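Local coordinates for uncharacterized protein (Staphylococcus aureus subsp. aureus, PDB 3H04), which is of unknown function but has an alpha/beta-hydrolase fold, consistent with an esterase-like hydrolase of the feruloyl-esterase-related BD-FAE family, at residues Leu209-Ile214 with Val235-Phe240; Ser105-Ser110 with Val122-Gly127; Leu69-Ser74 with Ala170-Ile175. All coordinates share one frame; numbering follows the deposited sequence.

Overall arrangement
The three contacts sample an alpha/beta-hydrolase fold from the edge of its central sheet to the region beyond its C-terminal strand ends. Along the chain contact 3 opens first and spans contact 2 before it closes; contact 1 follows. Contacts 1 and 2 share the sheet: their centres are about 12 Å apart, and strands 121-125 and 212-217 are neighbours, joined by probable hydrogen bonds from Phe213 N to Val122 O (2.8 Å) and from Asp124 N to Phe213 O (2.8 Å). Contact 3 touches neither; its centre lies about 19 Å from contact 2's and about 31 Å from contact 1's, across the chain's centre. Only contacts 1 and 2 thus involve the sheet.

Contact 1 (Leu209-Ile214 with Val235-Phe240)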
loop_
_atom_site.group_PDB
_atom_site.type_symbol
_atom_site.label_atom_id
_atom_site.label_comp_id
_atom_site.label_asym_id
_atom_site.label_seq_id
_atom_site.Cartn_x
_atom_site.Cartn_y
_atom_site.Cartn_z
ATOM N N LEU A 209 -11.280 11.442 -7.476
ATOM C CA LEU A 209 -9.996 10.758 -7.647
ATOM C C LEU A 209 -9.641 10.583 -9.120
ATOM O O LEU A 209 -10.546 10.488 -9.962
ATOM C CB LEU A 209 -9.976 9.417 -6.930
ATOM C CG LEU A 209 -9.894 9.379 -5.413
ATOM C CD1 LEU A 209 -9.800 7.954 -4.991
ATOM C CD2 LEU A 209 -8.678 10.216 -4.907
ATOM N N PRO A 210 -8.324 10.558 -9.450
ATOM C CA PRO A 210 -7.898 10.223 -10.810
ATOM C C PRO A 210 -8.211 8.738 -11.095
ATOM O O PRO A 210 -8.710 8.047 -10.233
ATOM C CB PRO A 210 -6.377 10.486 -10.785
ATOM C CG PRO A 210 -5.998 10.197 -9.390
ATOM C CD PRO A 210 -7.166 10.720 -8.561
ATOM N N PRO A 211 -7.939 8.244 -12.302
ATOM C CA PRO A 211 -8.366 6.872 -12.545
ATOM C C PRO A 211 -7.725 5.835 -11.648
ATOM O O PRO A 211 -6.526 5.916 -11.341
ATOM C CB PRO A 211 -7.941 6.624 -14.003
ATOM C CG PRO A 211 -7.899 7.946 -14.639
ATOM C CD PRO A 211 -7.441 8.877 -13.534
ATOM N N VAL A 212 -8.508 4.824 -11.283
ATOM C CA VAL A 212 -8.054 3.782 -10.381
ATOM C C VAL A 212 -8.088 2.414 -11.007
ATOM O O VAL A 212 -9.156 1.964 -11.504
ATOM C CB VAL A 212 -8.881 3.703 -9.115
ATOM C CG1 VAL A 212 -8.199 2.704 -8.167
ATOM C CG2 VAL A 212 -9.035 5.147 -8.430
ATOM N N PHE A 213 -6.945 1.740 -11.028
ATOM C CA PHE A 213 -6.899 0.306 -11.468
ATOM C C PHE A 213 -7.039 -0.564 -10.225
ATOM O O PHE A 213 -6.283 -0.377 -9.273
ATOM C CB PHE A 213 -5.602 0.032 -12.195
ATOM C CG PHE A 213 -5.469 -1.367 -12.763
ATOM C CD1 PHE A 213 -5.687 -1.595 -14.092
ATOM C CD2 PHE A 213 -5.137 -2.457 -11.922
ATOM C CE1 PHE A 213 -5.571 -2.886 -14.639
ATOM C CE2 PHE A 213 -5.022 -3.742 -12.452
ATOM C CZ PHE A 213 -5.253 -3.955 -13.816
ATOM N N ILE A 214 -7.988 -1.492 -10.195
ATOM C CA ILE A 214 -8.223 -2.322 -9.001
ATOM C C ILE A 214 -8.025 -3.766 -9.392
ATOM O O ILE A 214 -8.579 -4.191 -10.418
ATOM C CB ILE A 214 -9.623 -2.119 -8.432
ATOM C CG1 ILE A 214 -9.828 -0.599 -8.127
ATOM C CG2 ILE A 214 -9.842 -3.081 -7.211
ATOM C CD1 ILE A 214 -11.290 -0.139 -7.848
ATOM N N VAL A 235 -15.811 6.378 -7.716
ATOM C CA VAL A 235 -14.759 6.983 -8.561
ATOM C C VAL A 235 -15.188 7.037 -10.021
ATOM O O VAL A 235 -15.988 6.162 -10.472
ATOM C CB VAL A 235 -13.350 6.327 -8.444
ATOM C CG1 VAL A 235 -12.829 6.408 -6.977
ATOM C CG2 VAL A 235 -13.346 4.894 -9.005
ATOM N N PRO A 236 -14.725 8.083 -10.751
ATOM C CA PRO A 236 -15.252 8.268 -12.084
ATOM C C PRO A 236 -14.645 7.351 -13.161
ATOM O O PRO A 236 -15.278 7.115 -14.189
ATOM C CB PRO A 236 -14.945 9.759 -12.401
ATOM C CG PRO A 236 -13.842 10.155 -11.380
ATOM C CD PRO A 236 -14.099 9.324 -10.204
ATOM N N HIS A 237 -13.432 6.861 -12.925
ATOM C CA HIS A 237 -12.758 6.014 -13.891
ATOM C C HIS A 237 -12.121 4.870 -13.146
ATOM O O HIS A 237 -11.254 5.122 -12.260
ATOM C CB HIS A 237 -11.662 6.806 -14.623
ATOM C CG HIS A 237 -12.148 8.079 -15.235
ATOM N ND1 HIS A 237 -11.899 9.317 -14.672
ATOM C CD2 HIS A 237 -12.885 8.305 -16.327
ATOM C CE1 HIS A 237 -12.465 10.254 -15.411
ATOM N NE2 HIS A 237 -13.071 9.666 -16.423
ATOM N N SER A 238 -12.565 3.643 -13.466
ATOM C CA SER A 238 -11.994 2.444 -12.854
ATOM C C SER A 238 -11.843 1.330 -13.850
ATOM O O SER A 238 -12.514 1.274 -14.860
ATOM C CB SER A 238 -12.781 1.951 -11.598
ATOM O OG SER A 238 -14.109 1.497 -11.884
ATOM N N THR A 239 -10.905 0.451 -13.562
ATOM C CA THR A 239 -10.705 -0.787 -14.294
ATOM C C THR A 239 -10.562 -1.791 -13.161
ATOM O O THR A 239 -9.810 -1.524 -12.197
ATOM C CB THR A 239 -9.393 -0.748 -15.151
ATOM O OG1 THR A 239 -9.511 0.268 -16.160
ATOM C CG2 THR A 239 -9.090 -2.091 -15.847
ATOM N N PHE A 240 -11.268 -2.903 -13.274
ATOM C CA PHE A 240 -11.408 -3.848 -12.173
ATOM C C PHE A 240 -11.109 -5.274 -12.696
ATOM O O PHE A 240 -11.805 -5.803 -13.601
ATOM C CB PHE A 240 -12.809 -3.756 -11.622
ATOM C CG PHE A 240 -13.051 -4.492 -10.323
ATOM C CD1 PHE A 240 -12.018 -4.949 -9.496
ATOM C CD2 PHE A 240 -14.376 -4.699 -9.918
ATOM C CE1 PHE A 240 -12.314 -5.640 -8.275
ATOM C CE2 PHE A 240 -14.681 -5.335 -8.701
ATOM C CZ PHE A 240 -13.624 -5.819 -7.879
HETATM O O HOH W 1 -11.453 7.815 -11.055
#
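Val212 to Ile214 pair with Ser238 to Phe240 as the last two parallel strands of the alpha/beta-hydrolase sheet, their axes 4.7 Å apart and 9° from parallel. Three backbone hydrogen bonds set the register: Val212 N to His237 O, Thr239 N to Val212 O at 3.1 Å, and Ile214 N to Thr239 O at 2.7 Å. The last is short and straight, with an N-H...O angle of 164°. Before the strands begin, one water spans the gap: it accepts from His237 N and lies 3.0 Å from Leu209 O, to which it can donate.

Side chains extend the pairing on both faces. On one, the methyl CG2 of Thr239 rests obliquely against the ring of Phe213, 3.8 Å from CE1, and just before the strands begin the CB atoms of Pro211 and His237 run alongside each other. On the face of Val212 and Ile214, Leu209 CD1 meets Val235 CG1 at 3.9 Å. The second shell comes from helix 226-232, the crossover of this beta-alpha-beta unit, whose Met232 touches Ile214 and Phe240, and from helix 256-273, which packs on Phe213.

Phe240 has CG anti to its backbone N (chi1 -170°), and this brings the ring back across Ile214. Phe240 CD1 lies 3.7 Å from Ile214 CG2, while Ile214 O sits at the ring's edge, in its plane, 3.6 Å from the same CD1.

Contact 2 (Ser105-Ser110 with Val122-Gly127)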
loop_
_atom_site.group_PDB
_atom_site.type_symbol
_atom_site.label_atom_id
_atom_site.label_comp_id
_atom_site.label_asym_id
_atom_site.label_seq_id
_atom_site.Cartn_x
_atom_site.Cartn_y
_atom_site.Cartn_z
ATOM N N SER A 105 -2.324 -2.641 2.445
ATOM C CA SER A 105 -2.290 -1.370 3.130
ATOM C C SER A 105 -1.498 -0.293 2.383
ATOM O O SER A 105 -1.751 0.883 2.570
ATOM C CB SER A 105 -1.687 -1.570 4.530
ATOM O OG SER A 105 -0.422 -2.277 4.448
ATOM N N GLY A 106 -0.547 -0.670 1.537
ATOM C CA GLY A 106 0.091 0.299 0.666
ATOM C C GLY A 106 -0.842 0.957 -0.324
ATOM O O GLY A 106 -0.615 2.121 -0.729
ATOM N N ALA A 107 -1.878 0.215 -0.755
ATOM C CA ALA A 107 -2.882 0.769 -1.666
ATOM C C ALA A 107 -3.750 1.773 -0.931
ATOM O O ALA A 107 -4.113 2.818 -1.492
ATOM C CB ALA A 107 -3.748 -0.356 -2.339
ATOM N N TYR A 108 -4.051 1.511 0.343
ATOM C CA TYR A 108 -4.694 2.525 1.204
ATOM C C TYR A 108 -3.871 3.828 1.265
ATOM O O TYR A 108 -4.403 4.919 0.968
ATOM C CB TYR A 108 -4.868 1.955 2.621
ATOM C CG TYR A 108 -5.330 2.927 3.687
ATOM C CD1 TYR A 108 -6.561 3.548 3.623
ATOM C CD2 TYR A 108 -4.518 3.201 4.767
ATOM C CE1 TYR A 108 -6.997 4.391 4.641
ATOM C CE2 TYR A 108 -4.938 3.992 5.776
ATOM C CZ TYR A 108 -6.171 4.625 5.699
ATOM O OH TYR A 108 -6.569 5.429 6.729
ATOM N N LEU A 109 -2.580 3.711 1.568
ATOM C CA LEU A 109 -1.697 4.885 1.562
ATOM C C LEU A 109 -1.631 5.579 0.187
ATOM O O LEU A 109 -1.593 6.813 0.109
ATOM C CB LEU A 109 -0.312 4.543 2.061
ATOM C CG LEU A 109 -0.311 4.029 3.522
ATOM C CD1 LEU A 109 1.024 3.363 3.928
ATOM C CD2 LEU A 109 -0.744 5.067 4.538
ATOM N N SER A 110 -1.628 4.785 -0.878
ATOM C CA SER A 110 -1.610 5.306 -2.249
ATOM C C SER A 110 -2.885 6.090 -2.587
ATOM O O SER A 110 -2.831 7.113 -3.269
ATOM C CB SER A 110 -1.435 4.196 -3.265
ATOM O OG SER A 110 -0.209 3.550 -3.097
ATOM N N VAL A 122 -3.996 5.835 -9.908
ATOM C CA VAL A 122 -3.697 4.972 -8.779
ATOM C C VAL A 122 -3.889 3.529 -9.175
ATOM O O VAL A 122 -4.894 3.194 -9.856
ATOM C CB VAL A 122 -4.677 5.207 -7.559
ATOM C CG1 VAL A 122 -4.350 4.181 -6.413
ATOM C CG2 VAL A 122 -4.552 6.638 -7.047
ATOM N N ILE A 123 -2.933 2.685 -8.780
ATOM C CA ILE A 123 -3.014 1.245 -8.945
ATOM C C ILE A 123 -3.201 0.655 -7.559
ATOM O O ILE A 123 -2.347 0.835 -6.710
ATOM C CB ILE A 123 -1.776 0.664 -9.593
ATOM C CG1 ILE A 123 -1.407 1.491 -10.844
ATOM C CG2 ILE A 123 -1.978 -0.860 -9.847
ATOM C CD1 ILE A 123 0.056 1.491 -11.136
ATOM N N ASP A 124 -4.340 -0.008 -7.349
ATOM C CA ASP A 124 -4.819 -0.488 -6.039
ATOM C C ASP A 124 -4.926 -1.981 -6.116
ATOM O O ASP A 124 -5.883 -2.519 -6.702
ATOM C CB ASP A 124 -6.189 0.141 -5.738
ATOM C CG ASP A 124 -6.952 -0.510 -4.580
ATOM O OD1 ASP A 124 -6.402 -1.316 -3.788
ATOM O OD2 ASP A 124 -8.185 -0.203 -4.504
ATOM N N PHE A 125 -3.915 -2.667 -5.561
ATOM C CA PHE A 125 -3.961 -4.124 -5.464
ATOM C C PHE A 125 -4.463 -4.480 -4.058
ATOM O O PHE A 125 -3.786 -4.196 -3.061
ATOM C CB PHE A 125 -2.594 -4.752 -5.697
ATOM C CG PHE A 125 -2.222 -4.982 -7.139
ATOM C CD1 PHE A 125 -2.840 -4.305 -8.208
ATOM C CD2 PHE A 125 -1.213 -5.888 -7.426
ATOM C CE1 PHE A 125 -2.419 -4.525 -9.550
ATOM C CE2 PHE A 125 -0.821 -6.114 -8.703
ATOM C CZ PHE A 125 -1.413 -5.441 -9.784
ATOM N N TYR A 126 -5.680 -5.029 -3.987
ATOM C CA TYR A 126 -6.284 -5.546 -2.769
ATOM C C TYR A 126 -6.159 -4.671 -1.512
ATOM O O TYR A 126 -5.862 -5.172 -0.407
ATOM C CB TYR A 126 -5.871 -6.981 -2.471
ATOM C CG TYR A 126 -4.426 -7.340 -2.750
ATOM C CD1 TYR A 126 -3.430 -7.084 -1.801
ATOM C CD2 TYR A 126 -4.043 -7.845 -3.980
ATOM C CE1 TYR A 126 -2.054 -7.381 -2.045
ATOM C CE2 TYR A 126 -2.680 -8.169 -4.220
ATOM C CZ TYR A 126 -1.710 -7.943 -3.250
ATOM O OH TYR A 126 -0.389 -8.213 -3.498
ATOM N N GLY A 127 -6.404 -3.382 -1.707
ATOM C CA GLY A 127 -6.409 -2.393 -0.646
ATOM C C GLY A 127 -7.841 -1.924 -0.321
ATOM O O GLY A 127 -8.855 -2.623 -0.558
#
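Ala107 points its methyl group from helix 105-110 at the end of strand 122-125, where Asp124 and Gly127 receive it. Ala107 CB lies 3.2 Å from Asp124 OD1 and 3.8 Å from Gly127 CA, a close fit against the turn leaving the strand. Asp124 CB does not point at the helix; a chi1 of 166° turns CG away from the main-chain nitrogen, and the carboxylate comes forward until OD1 meets Ala107. Asp124 OD1 also accepts from Gly127 N at 2.9 Å, nearly along its own C-O bond. This Asx motif ties the carboxylate to the turn and fixes how it faces the helix. Because Gly127 has no CB, its CA can lie close to the alanine methyl.

One helical turn further on, Ser110 and Val122 face each other more loosely, with Ser110 CB 4.3 Å from Val122 CG1. The serine hydroxyl is turned back into its helix: Ser110 OG donates to Gly106 O at 2.8 Å, and Ser110 N reaches that carbonyl from the opposite face of its plane.

No hydrogen bond joins the two segments; the contact is close packing within the beta-alpha-beta unit 98-103, 105-116, 121-125. Helix segment 105-110, whose first turn, with Gly106, probably belongs to the nucleophile elbow, runs roughly antiparallel to strand segment 122-125 (155°). Strand 121-125 lies between strands 98-103 and 212-217, while helix 256-273 packs against Ile123 and Phe125.

Contact 3 (Leu69-Ser74 with Ala170-Ile175); sequences LLPEVS and AQRFLI
A bidentate salt bridge ties the loop between strand 60-65 and helix 75-91 to the segment leading into helix 173-182, and Glu72 and Arg172 form it. Arg172 presents its two terminal nitrogens end-on, one to each carboxylate oxygen: NH2 to Glu72 OE1 at 2.8 Å and NH1 to Glu72 OE2 at 3.0 Å. Both oxygens use their syn lone pairs and lie close to the guanidinium plane. The two flat groups are tilted by 20°, nearly coplanar, and both bonds are fairly straight, the one from NH2 to OE1 having an N-H...O angle of 165°.

Each partner arrives by a different route. Arg172 is extended all the way to NE, its first torsion also trans, which carries the guanidinium across to the loop. Glu72 is instead bent at chi2 (91°), a turn that brings its carboxylate round to the approaching guanidinium. Arg172 NH2 also makes a weak hydrogen bond to Leu70 O (2.9 Å). Around this polar centre, Leu69 CB and Pro71 CD both approach NH2 obliquely. Pro71 follows a cis peptide bond, and its CD is 4.5 Å from Ile175 CG2. Three residues past the arginine, Ile175 lays CD1 over the centre of one guanidinium face.

Further bonds hold both charged ends: Arg172 NE donates to Met41 O and NH1 bonds Gln168 OE1, while Glu72 OE2 accepts from Ser160 N. The polar groups of this buried contact are thus gripped from several loops. Helix 185-189 packs on the apolar side, Met188 on Ile175 and Ile189 on Leu70, and Leu70 and Val73 pack on Ile78 of helix 75-91, for which Ser74 is the N-cap.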
loop_
_atom_site.group_PDB
_atom_site.type_symbol
_atom_site.label_atom_id
_atom_site.label_comp_id
_atom_site.label_asym_id
_atom_site.label_seq_id
_atom_site.Cartn_x
_atom_site.Cartn_y
_atom_site.Cartn_z
ATOM N N LEU A 69 6.912 1.799 10.665
ATOM C CA LEU A 69 5.823 0.885 10.883
ATOM C C LEU A 69 5.130 1.018 12.224
ATOM O O LEU A 69 5.742 1.435 13.242
ATOM C CB LEU A 69 6.363 -0.537 10.737
ATOM C CG LEU A 69 7.044 -0.858 9.401
ATOM C CD1 LEU A 69 7.840 -2.205 9.463
ATOM C CD2 LEU A 69 6.105 -0.802 8.185
ATOM N N LEU A 70 3.861 0.601 12.252
ATOM C CA LEU A 70 3.201 0.311 13.535
ATOM C C LEU A 70 3.828 -0.944 14.149
ATOM O O LEU A 70 4.290 -1.796 13.432
ATOM C CB LEU A 70 1.709 0.102 13.373
ATOM C CG LEU A 70 0.848 1.056 12.555
ATOM C CD1 LEU A 70 -0.466 0.308 12.366
ATOM C CD2 LEU A 70 0.662 2.364 13.256
ATOM N N PRO A 71 3.818 -1.076 15.490
ATOM C CA PRO A 71 3.196 -0.178 16.456
ATOM C C PRO A 71 4.145 0.843 17.076
ATOM O O PRO A 71 3.755 1.556 17.984
ATOM C CB PRO A 71 2.727 -1.161 17.525
ATOM C CG PRO A 71 3.868 -2.156 17.583
ATOM C CD PRO A 71 4.215 -2.354 16.111
ATOM N N GLU A 72 5.386 0.899 16.626
ATOM C CA GLU A 72 6.369 1.778 17.279
ATOM C C GLU A 72 6.110 3.243 16.936
ATOM O O GLU A 72 6.525 4.123 17.680
ATOM C CB GLU A 72 7.803 1.432 16.897
ATOM C CG GLU A 72 8.222 0.030 17.306
ATOM C CD GLU A 72 7.966 -1.047 16.241
ATOM O OE1 GLU A 72 7.216 -0.812 15.253
ATOM O OE2 GLU A 72 8.535 -2.137 16.414
ATOM N N VAL A 73 5.412 3.496 15.825
ATOM C CA VAL A 73 4.854 4.836 15.553
ATOM C C VAL A 73 3.366 4.659 15.303
ATOM O O VAL A 73 2.884 3.517 15.196
ATOM C CB VAL A 73 5.493 5.502 14.344
ATOM C CG1 VAL A 73 7.054 5.579 14.509
ATOM C CG2 VAL A 73 5.027 4.799 12.999
ATOM N N SER A 74 2.635 5.769 15.232
ATOM C CA SER A 74 1.210 5.718 14.944
ATOM C C SER A 74 0.918 5.896 13.430
ATOM O O SER A 74 1.790 6.243 12.630
ATOM C CB SER A 74 0.476 6.830 15.706
ATOM O OG SER A 74 0.654 8.075 15.021
ATOM N N ALA A 170 12.660 -11.778 11.274
ATOM C CA ALA A 170 11.917 -12.519 10.285
ATOM C C ALA A 170 10.462 -12.659 10.665
ATOM O O ALA A 170 9.630 -12.539 9.773
ATOM C CB ALA A 170 12.541 -13.902 10.027
ATOM N N GLN A 171 10.119 -12.883 11.950
ATOM C CA GLN A 171 8.719 -13.206 12.250
ATOM C C GLN A 171 7.831 -12.053 12.739
ATOM O O GLN A 171 6.796 -12.220 13.342
ATOM C CB GLN A 171 8.621 -14.416 13.157
ATOM C CG GLN A 171 9.111 -14.259 14.466
ATOM C CD GLN A 171 10.615 -14.501 14.598
ATOM O OE1 GLN A 171 11.408 -14.291 13.677
ATOM N NE2 GLN A 171 11.010 -14.854 15.785
ATOM N N ARG A 172 8.221 -10.862 12.376
ATOM C CA ARG A 172 7.523 -9.695 12.786
ATOM C C ARG A 172 6.073 -9.771 12.317
ATOM O O ARG A 172 5.188 -9.234 12.988
ATOM C CB ARG A 172 8.216 -8.458 12.179
ATOM C CG ARG A 172 7.559 -7.177 12.586
ATOM C CD ARG A 172 8.378 -6.022 12.139
ATOM N NE ARG A 172 7.617 -4.847 12.411
ATOM C CZ ARG A 172 7.830 -3.998 13.394
ATOM N NH1 ARG A 172 8.880 -4.120 14.211
ATOM N NH2 ARG A 172 6.963 -2.999 13.535
ATOM N N PHE A 173 5.830 -10.433 11.197
ATOM C CA PHE A 173 4.457 -10.527 10.685
ATOM C C PHE A 173 3.421 -11.104 11.657
ATOM O O PHE A 173 2.215 -10.812 11.526
ATOM C CB PHE A 173 4.441 -11.240 9.358
ATOM C CG PHE A 173 4.321 -12.658 9.468
ATOM C CD1 PHE A 173 3.073 -13.210 9.589
ATOM C CD2 PHE A 173 5.436 -13.471 9.500
ATOM C CE1 PHE A 173 2.899 -14.482 9.717
ATOM C CE2 PHE A 173 5.230 -14.848 9.614
ATOM C CZ PHE A 173 3.956 -15.333 9.731
ATOM N N LEU A 174 3.875 -11.837 12.683
ATOM C CA LEU A 174 2.946 -12.349 13.690
ATOM C C LEU A 174 2.286 -11.250 14.482
ATOM O O LEU A 174 1.231 -11.481 15.033
ATOM C CB LEU A 174 3.645 -13.307 14.654
ATOM C CG LEU A 174 4.054 -14.640 14.037
ATOM C CD1 LEU A 174 4.991 -15.389 15.018
ATOM C CD2 LEU A 174 2.838 -15.494 13.633
ATOM N N ILE A 175 2.921 -10.076 14.568
ATOM C CA ILE A 175 2.290 -8.910 15.224
ATOM C C ILE A 175 0.975 -8.556 14.508
ATOM O O ILE A 175 -0.045 -8.250 15.147
ATOM C CB ILE A 175 3.199 -7.675 15.204
ATOM C CG1 ILE A 175 4.514 -7.904 15.956
ATOM C CG2 ILE A 175 2.483 -6.446 15.858
ATOM C CD1 ILE A 175 5.517 -6.757 15.548
#